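Local atomic coordinates of 4-alpha-glucanotransferase (Streptococcus agalactiae, PDB entry 6M6T), a protein that belongs to the amylomaltases, also called disproportionating enzymes, glucanotransferases built on a TIM barrel. Residues F62-G67 with I280-S285; D132-E137 with Y187-Q192; E137-D142 with F194-W199. One frame throughout, in Å; residues are numbered along the deposited sequence.

Interaction 1: residues F62-G67 with I280-S285; sequences FSAVAG and IYRIQS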
# COMPACT_ATOMS: atom_id res chain seq x y z
N PHE A 62 11.06 1.83 5.13
CA PHE A 62 12.43 2.31 5.04
C PHE A 62 12.61 3.34 3.93
O PHE A 62 13.57 4.12 3.98
CB PHE A 62 13.39 1.13 4.80
CG PHE A 62 13.39 0.09 5.90
CD1 PHE A 62 13.21 0.46 7.23
CD2 PHE A 62 13.54 -1.26 5.59
CE1 PHE A 62 13.18 -0.51 8.23
CE2 PHE A 62 13.53 -2.23 6.59
CZ PHE A 62 13.33 -1.85 7.91
N SER A 63 11.74 3.36 2.92
CA SER A 63 11.84 4.37 1.87
C SER A 63 10.49 4.51 1.19
O SER A 63 9.72 3.55 1.11
CB SER A 63 12.90 4.03 0.82
OG SER A 63 12.77 4.83 -0.36
N ALA A 64 10.22 5.72 0.69
CA ALA A 64 8.98 6.02 -0.00
C ALA A 64 8.91 5.47 -1.43
O ALA A 64 7.87 5.65 -2.08
CB ALA A 64 8.77 7.54 -0.03
N VAL A 65 9.99 4.88 -1.96
CA VAL A 65 10.04 4.46 -3.36
C VAL A 65 10.59 3.06 -3.53
O VAL A 65 10.41 2.45 -4.59
CB VAL A 65 10.87 5.42 -4.23
CG1 VAL A 65 10.15 6.72 -4.44
CG2 VAL A 65 12.25 5.62 -3.63
N ALA A 66 11.33 2.56 -2.54
CA ALA A 66 12.03 1.30 -2.72
C ALA A 66 11.04 0.16 -2.81
O ALA A 66 9.95 0.22 -2.23
CB ALA A 66 13.02 1.05 -1.59
N GLY A 67 11.42 -0.87 -3.55
CA GLY A 67 10.56 -2.03 -3.71
C GLY A 67 10.72 -3.02 -2.57
O GLY A 67 11.83 -3.36 -2.18
N ILE A 280 6.39 16.78 -5.25
CA ILE A 280 6.28 16.66 -6.70
C ILE A 280 7.01 15.42 -7.17
O ILE A 280 6.53 14.70 -8.04
CB ILE A 280 6.82 17.93 -7.39
CG1 ILE A 280 6.04 19.16 -6.93
CG2 ILE A 280 6.78 17.76 -8.91
CD1 ILE A 280 4.63 19.19 -7.42
N TYR A 281 8.15 15.12 -6.55
CA TYR A 281 8.91 13.93 -6.92
C TYR A 281 8.18 12.65 -6.51
O TYR A 281 8.12 11.67 -7.28
CB TYR A 281 10.30 14.04 -6.29
CG TYR A 281 11.02 12.76 -5.98
CD1 TYR A 281 11.74 12.09 -6.96
CD2 TYR A 281 11.02 12.25 -4.69
CE1 TYR A 281 12.42 10.92 -6.67
CE2 TYR A 281 11.70 11.10 -4.39
CZ TYR A 281 12.40 10.43 -5.37
OH TYR A 281 13.07 9.27 -5.05
N ARG A 282 7.58 12.63 -5.32
CA ARG A 282 6.80 11.48 -4.89
C ARG A 282 5.67 11.19 -5.87
O ARG A 282 5.53 10.07 -6.38
CB ARG A 282 6.25 11.70 -3.48
CG ARG A 282 7.26 11.50 -2.35
CD ARG A 282 6.55 11.13 -1.05
NE ARG A 282 6.01 9.78 -1.09
CZ ARG A 282 5.38 9.20 -0.07
NH1 ARG A 282 5.22 9.87 1.07
NH2 ARG A 282 4.91 7.97 -0.19
N ILE A 283 4.85 12.22 -6.15
CA ILE A 283 3.70 12.09 -7.05
C ILE A 283 4.13 11.70 -8.45
O ILE A 283 3.47 10.91 -9.12
CB ILE A 283 2.89 13.40 -7.07
CG1 ILE A 283 2.27 13.71 -5.70
CG2 ILE A 283 1.81 13.34 -8.09
CD1 ILE A 283 1.06 12.86 -5.37
N GLN A 284 5.25 12.26 -8.92
CA GLN A 284 5.73 11.95 -10.26
C GLN A 284 6.13 10.49 -10.38
O GLN A 284 5.73 9.78 -11.32
CB GLN A 284 6.91 12.88 -10.61
CG GLN A 284 7.24 12.96 -12.10
CD GLN A 284 8.17 14.11 -12.46
OE1 GLN A 284 9.39 14.03 -12.30
NE2 GLN A 284 7.59 15.19 -12.96
N SER A 285 6.89 9.99 -9.40
CA SER A 285 7.27 8.60 -9.46
C SER A 285 6.09 7.68 -9.16
O SER A 285 6.14 6.50 -9.49
CB SER A 285 8.44 8.33 -8.52
OG SER A 285 7.98 7.82 -7.28
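A64 lays its methyl over one face of the R282 guanidinium, CB standing 3.6 Å above that plane and offset toward its rim. The nearest guanidinium atom is NE, 3.7 Å from A64 CB. The arginine chain bends at chi3 (71°), and this bend brings the planar group to the loop, nearer than the start of the side chain would. NH2 of R282 donates to the backbone oxygen of P218, and NH1 is hydrogen-bonded as well, which limits the turning of the group under the alanine.

One residue on, V65 reaches the helix with CG1, which lies 3.7 Å from S285 OG and 3.9 Å from Y281 OH. The valine and the tyrosine approach from opposite directions, and CG1 meets the phenol end obliquely. No hydrogen bond joins the two segments; the touch is van der Waals throughout.

S63 shapes the loop: its OG accepts from V65 N at 3.2 Å, two residues on, in a nearly straight bond (166°) that defines an ST turn. A64 and V65 thus sit on a tight bend facing helix 277-289. The contact joins the long loop after barrel strand 43-45 to the helix preceding strand 292-295, an excursion of a strand-to-helix loop against an outer helix of the TIM barrel.

Interaction 2: residues D132-E137 with Y187-Q192; sequences DFLQEE and YHEVTQ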
# COMPACT_ATOMS: atom_id res chain seq x y z
N ASP A 132 22.67 1.91 -16.14
CA ASP A 132 21.55 2.42 -16.93
C ASP A 132 20.25 2.42 -16.14
O ASP A 132 19.34 3.21 -16.43
CB ASP A 132 21.38 1.58 -18.20
CG ASP A 132 21.75 2.33 -19.47
OD1 ASP A 132 21.91 3.58 -19.40
OD2 ASP A 132 21.86 1.68 -20.53
N PHE A 133 20.13 1.52 -15.15
CA PHE A 133 18.99 1.55 -14.23
C PHE A 133 19.11 2.69 -13.21
O PHE A 133 18.15 3.44 -13.00
CB PHE A 133 18.87 0.20 -13.52
CG PHE A 133 17.89 0.19 -12.39
CD1 PHE A 133 16.53 0.30 -12.63
CD2 PHE A 133 18.33 0.06 -11.08
CE1 PHE A 133 15.62 0.29 -11.58
CE2 PHE A 133 17.44 0.05 -10.02
CZ PHE A 133 16.08 0.17 -10.27
N LEU A 134 20.27 2.82 -12.56
CA LEU A 134 20.43 3.85 -11.53
C LEU A 134 20.26 5.26 -12.09
O LEU A 134 20.03 6.20 -11.33
CB LEU A 134 21.79 3.74 -10.85
CG LEU A 134 22.09 2.40 -10.19
CD1 LEU A 134 23.57 2.33 -9.85
CD2 LEU A 134 21.23 2.21 -8.97
N GLN A 135 20.39 5.42 -13.41
CA GLN A 135 20.24 6.74 -13.99
C GLN A 135 18.77 7.15 -14.07
O GLN A 135 18.46 8.34 -14.00
CB GLN A 135 20.90 6.79 -15.38
CG GLN A 135 21.00 8.22 -15.91
CD GLN A 135 22.16 8.46 -16.85
OE1 GLN A 135 22.77 7.51 -17.37
NE2 GLN A 135 22.49 9.74 -17.07
N GLU A 136 17.85 6.19 -14.19
CA GLU A 136 16.43 6.50 -14.19
C GLU A 136 15.81 6.49 -12.80
O GLU A 136 14.83 7.18 -12.56
CB GLU A 136 15.67 5.52 -15.11
CG GLU A 136 16.22 5.47 -16.54
CD GLU A 136 15.79 4.25 -17.35
OE1 GLU A 136 16.68 3.46 -17.73
OE2 GLU A 136 14.57 4.10 -17.61
N GLU A 137 16.35 5.69 -11.89
CA GLU A 137 15.95 5.74 -10.49
C GLU A 137 17.20 6.18 -9.71
O GLU A 137 17.99 5.36 -9.23
CB GLU A 137 15.42 4.37 -10.00
CG GLU A 137 14.57 3.63 -11.01
CD GLU A 137 13.15 4.21 -11.16
OE1 GLU A 137 12.82 5.18 -10.44
OE2 GLU A 137 12.38 3.69 -12.01
N TYR A 187 24.56 -5.27 -3.43
CA TYR A 187 23.47 -6.23 -3.29
C TYR A 187 22.11 -5.54 -3.36
O TYR A 187 21.22 -5.95 -4.12
CB TYR A 187 23.61 -7.02 -1.99
CG TYR A 187 22.33 -7.71 -1.63
CD1 TYR A 187 21.36 -7.06 -0.85
CD2 TYR A 187 22.04 -8.98 -2.11
CE1 TYR A 187 20.15 -7.67 -0.54
CE2 TYR A 187 20.82 -9.60 -1.82
CZ TYR A 187 19.89 -8.94 -1.03
OH TYR A 187 18.68 -9.54 -0.71
N HIS A 188 21.93 -4.48 -2.55
CA HIS A 188 20.62 -3.85 -2.44
C HIS A 188 20.27 -3.05 -3.68
O HIS A 188 19.09 -2.97 -4.05
CB HIS A 188 20.57 -2.93 -1.22
CG HIS A 188 20.51 -3.66 0.08
ND1 HIS A 188 19.35 -4.24 0.56
CD2 HIS A 188 21.46 -3.88 1.03
CE1 HIS A 188 19.59 -4.80 1.74
NE2 HIS A 188 20.86 -4.59 2.04
N GLU A 189 21.27 -2.46 -4.33
CA GLU A 189 21.05 -1.87 -5.64
C GLU A 189 20.48 -2.89 -6.61
O GLU A 189 19.49 -2.63 -7.32
CB GLU A 189 22.35 -1.30 -6.21
CG GLU A 189 22.45 0.20 -6.06
CD GLU A 189 23.87 0.69 -5.83
OE1 GLU A 189 24.81 0.25 -6.56
OE2 GLU A 189 24.03 1.50 -4.90
N VAL A 190 21.10 -4.07 -6.65
CA VAL A 190 20.72 -5.07 -7.64
C VAL A 190 19.35 -5.64 -7.32
O VAL A 190 18.53 -5.88 -8.22
CB VAL A 190 21.82 -6.15 -7.74
CG1 VAL A 190 21.35 -7.35 -8.54
CG2 VAL A 190 23.10 -5.57 -8.37
N THR A 191 19.05 -5.83 -6.04
CA THR A 191 17.70 -6.28 -5.71
C THR A 191 16.66 -5.23 -6.11
O THR A 191 15.57 -5.59 -6.58
CB THR A 191 17.57 -6.66 -4.23
OG1 THR A 191 17.99 -5.56 -3.40
CG2 THR A 191 18.40 -7.89 -3.93
N GLN A 192 16.98 -3.94 -5.98
CA GLN A 192 16.04 -2.93 -6.47
C GLN A 192 15.89 -3.02 -7.99
O GLN A 192 14.77 -2.84 -8.52
CB GLN A 192 16.48 -1.52 -6.04
CG GLN A 192 16.17 -1.16 -4.57
CD GLN A 192 14.73 -1.50 -4.13
OE1 GLN A 192 13.76 -0.91 -4.62
NE2 GLN A 192 14.61 -2.42 -3.19
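L134 and E189 cross at about a right angle, the leucine bringing its methyl CD2 to within 3.7 Å of E189 CG. The aliphatic part of the glutamate is therefore what the leucine packs on. The glutamate chain bends at chi2, and its carboxylate forms a salt bridge through OE1 with K186, one turn earlier on the same helix. The other leucine methyl, CD1, passes 4.1 Å from E189 OE1, a looser approach.

F133 comes in beside it with CG anti to the backbone N (chi1 170°), which sends the ring out from its helix toward the backbone of the partner. The ring meets Q192 obliquely: CZ lies 3.7 Å from Q192 O, and CE2 comes 4.4 Å from Q192 CB. The same ring also passes E189 O, with CE2 4.3 Å away, so it spans one turn of helix 182-208. It is further engaged edge-to-face by Y193. Q192 directs its CB at the phenylalanine but turns its amide away, and OE1 of that amide accepts a hydrogen bond from G67 N in the neighbouring loop.

No hydrogen bond crosses between the segments. The contact is van der Waals, the leucine against the E189 chain and the phenylalanine ring against backbone carbonyls, with the charge of E189 engaged along its own helix. V140 of helix 140-152 touches both L134 and E189, adding a third helix to the junction. This is a helix-to-helix junction in the helical region, where F133 and L134 of helix 126-134 rest on the long helix 182-208.

Interaction 3: residues E137-D142 with F194-W199; sequences EKWVTD and FFYKQW
Y196 touches W139 through its phenol end, OH lying 3.4 Å from W139 CZ2. This aromatic pair is oblique: the phenol and the six-membered ring of the indole have centroids 5.9 Å apart and planes inclined at 52°. The two side chains arrive from opposite directions, and CZ2 also sits 3.7 Å from Y196 CZ, an apolar contact. The indole takes this place because W139 CG lies between its backbone N and carbonyl carbon (chi1 55°), which brings the far end of the indole nearer to helix 182-208.

The second kind of contact is made by a carboxylate, its plane turned 53° from the phenol ring. E137 OE2 meets CD2 and CE2 of Y196 alike, each at 3.5 Å, obliquely from one side of the ring, a van der Waals touch with no hydrogen bond.

Two hydrogen bonds accompany these contacts. W139 NE1 donates weakly to E137 OE1 at 3.4 Å, linking the two residues that meet Y196 from the same side of its ring plane, while the tyrosine OH is hydrogen-bonded to V65 O in the loop. E137 and W139 both belong to a type I turn running from E137 to V140, two residues apart.

The turn leads directly into helix 140-152, following helix 126-134, and Y196 projects from helix 182-208. W139 also touches V65 in the loop after strand 43-45, so the cluster lies where these helices meet that loop.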
# COMPACT_ATOMS: atom_id res chain seq x y z
N GLU A 137 16.35 5.69 -11.89
CA GLU A 137 15.95 5.74 -10.49
C GLU A 137 17.20 6.18 -9.71
O GLU A 137 17.99 5.36 -9.23
CB GLU A 137 15.42 4.37 -10.00
CG GLU A 137 14.57 3.63 -11.01
CD GLU A 137 13.15 4.21 -11.16
OE1 GLU A 137 12.82 5.18 -10.44
OE2 GLU A 137 12.38 3.69 -12.01
N LYS A 138 17.39 7.49 -9.60
CA LYS A 138 18.63 8.01 -9.04
C LYS A 138 18.70 7.87 -7.52
O LYS A 138 19.79 7.96 -6.95
CB LYS A 138 18.82 9.47 -9.46
CG LYS A 138 18.82 9.65 -10.97
CD LYS A 138 19.64 10.86 -11.41
CE LYS A 138 19.96 10.77 -12.89
NZ LYS A 138 20.18 12.07 -13.57
N TRP A 139 17.57 7.62 -6.85
CA TRP A 139 17.46 7.46 -5.40
C TRP A 139 18.01 6.14 -4.89
O TRP A 139 17.99 5.93 -3.67
CB TRP A 139 15.99 7.54 -4.96
CG TRP A 139 15.12 6.52 -5.69
CD1 TRP A 139 14.35 6.75 -6.80
CD2 TRP A 139 15.00 5.11 -5.42
NE1 TRP A 139 13.73 5.59 -7.20
CE2 TRP A 139 14.12 4.57 -6.37
CE3 TRP A 139 15.54 4.26 -4.44
CZ2 TRP A 139 13.77 3.23 -6.39
CZ3 TRP A 139 15.20 2.94 -4.46
CH2 TRP A 139 14.32 2.43 -5.42
N VAL A 140 18.44 5.24 -5.78
CA VAL A 140 18.65 3.86 -5.35
C VAL A 140 19.84 3.76 -4.41
O VAL A 140 19.71 3.25 -3.30
CB VAL A 140 18.82 2.92 -6.56
CG1 VAL A 140 19.07 1.51 -6.07
CG2 VAL A 140 17.59 2.93 -7.42
N THR A 141 20.99 4.29 -4.83
CA THR A 141 22.25 3.99 -4.14
C THR A 141 22.23 4.45 -2.68
O THR A 141 22.78 3.76 -1.81
CB THR A 141 23.44 4.62 -4.88
OG1 THR A 141 23.35 6.05 -4.81
CG2 THR A 141 23.43 4.20 -6.34
N ASP A 142 21.60 5.58 -2.37
CA ASP A 142 21.68 6.01 -0.98
C ASP A 142 20.68 5.27 -0.11
O ASP A 142 20.93 5.07 1.09
CB ASP A 142 21.54 7.53 -0.85
CG ASP A 142 22.90 8.21 -0.49
OD1 ASP A 142 23.74 7.59 0.23
OD2 ASP A 142 23.15 9.36 -0.94
N PHE A 194 16.10 -5.77 -9.76
CA PHE A 194 15.22 -6.92 -9.97
C PHE A 194 13.77 -6.53 -9.78
O PHE A 194 12.91 -6.82 -10.63
CB PHE A 194 15.56 -8.03 -8.98
CG PHE A 194 16.81 -8.73 -9.30
CD1 PHE A 194 17.20 -8.90 -10.62
CD2 PHE A 194 17.60 -9.24 -8.29
CE1 PHE A 194 18.36 -9.56 -10.93
CE2 PHE A 194 18.75 -9.89 -8.59
CZ PHE A 194 19.14 -10.06 -9.91
N PHE A 195 13.46 -5.93 -8.63
CA PHE A 195 12.13 -5.44 -8.35
C PHE A 195 11.57 -4.69 -9.54
O PHE A 195 10.51 -5.04 -10.06
CB PHE A 195 12.13 -4.53 -7.13
CG PHE A 195 10.77 -4.28 -6.57
CD1 PHE A 195 9.97 -3.26 -7.08
CD2 PHE A 195 10.26 -5.10 -5.56
CE1 PHE A 195 8.70 -3.04 -6.58
CE2 PHE A 195 8.99 -4.89 -5.05
CZ PHE A 195 8.20 -3.86 -5.55
N TYR A 196 12.26 -3.64 -9.96
CA TYR A 196 11.67 -2.77 -10.96
C TYR A 196 11.52 -3.48 -12.30
O TYR A 196 10.49 -3.32 -12.97
CB TYR A 196 12.47 -1.47 -11.08
CG TYR A 196 11.99 -0.47 -10.07
CD1 TYR A 196 12.14 -0.71 -8.71
CD2 TYR A 196 11.36 0.71 -10.47
CE1 TYR A 196 11.71 0.20 -7.76
CE2 TYR A 196 10.90 1.64 -9.53
CZ TYR A 196 11.08 1.36 -8.18
OH TYR A 196 10.64 2.25 -7.22
N LYS A 197 12.53 -4.27 -12.71
CA LYS A 197 12.43 -5.05 -13.95
C LYS A 197 11.17 -5.94 -13.95
O LYS A 197 10.34 -5.87 -14.87
CB LYS A 197 13.71 -5.87 -14.12
CG LYS A 197 13.94 -6.51 -15.49
CD LYS A 197 14.32 -7.98 -15.34
CE LYS A 197 15.33 -8.43 -16.39
NZ LYS A 197 14.90 -8.02 -17.75
N GLN A 198 11.00 -6.74 -12.89
CA GLN A 198 9.85 -7.64 -12.79
C GLN A 198 8.54 -6.87 -12.68
O GLN A 198 7.55 -7.19 -13.37
CB GLN A 198 10.03 -8.58 -11.60
CG GLN A 198 11.37 -9.29 -11.68
CD GLN A 198 11.41 -10.66 -11.04
OE1 GLN A 198 10.64 -10.97 -10.13
NE2 GLN A 198 12.33 -11.50 -11.52
N TRP A 199 8.50 -5.84 -11.83
CA TRP A 199 7.27 -5.09 -11.63
C TRP A 199 6.82 -4.41 -12.92
O TRP A 199 5.63 -4.40 -13.23
CB TRP A 199 7.43 -4.03 -10.54
CG TRP A 199 6.35 -3.02 -10.72
CD1 TRP A 199 6.44 -1.81 -11.36
CD2 TRP A 199 4.99 -3.19 -10.37
NE1 TRP A 199 5.21 -1.21 -11.39
CE2 TRP A 199 4.30 -2.04 -10.79
CE3 TRP A 199 4.28 -4.20 -9.72
CZ2 TRP A 199 2.94 -1.88 -10.59
CZ3 TRP A 199 2.93 -4.04 -9.51
CH2 TRP A 199 2.27 -2.88 -9.94

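Overall arrangement
Interactions 2 and 3 are neighbours, their centres about 4 Å apart; they share E137 and both use helix 182-208, on successive turns. Interaction 1 lies about 14 Å from the centre of interaction 2 and 11 Å from that of interaction 3. Along the chain the order is 62-67, 132-137, 137-142, 187-192, 194-199 and 280-285, so interactions 2 and 3 alternate and both are nested within the span closed by interaction 1. The loop 62-67 connects all three, touching Q192, Y196 and W139, while Y281 also meets W139. The helical region is thereby joined through this loop to helix 277-289 of the barrel.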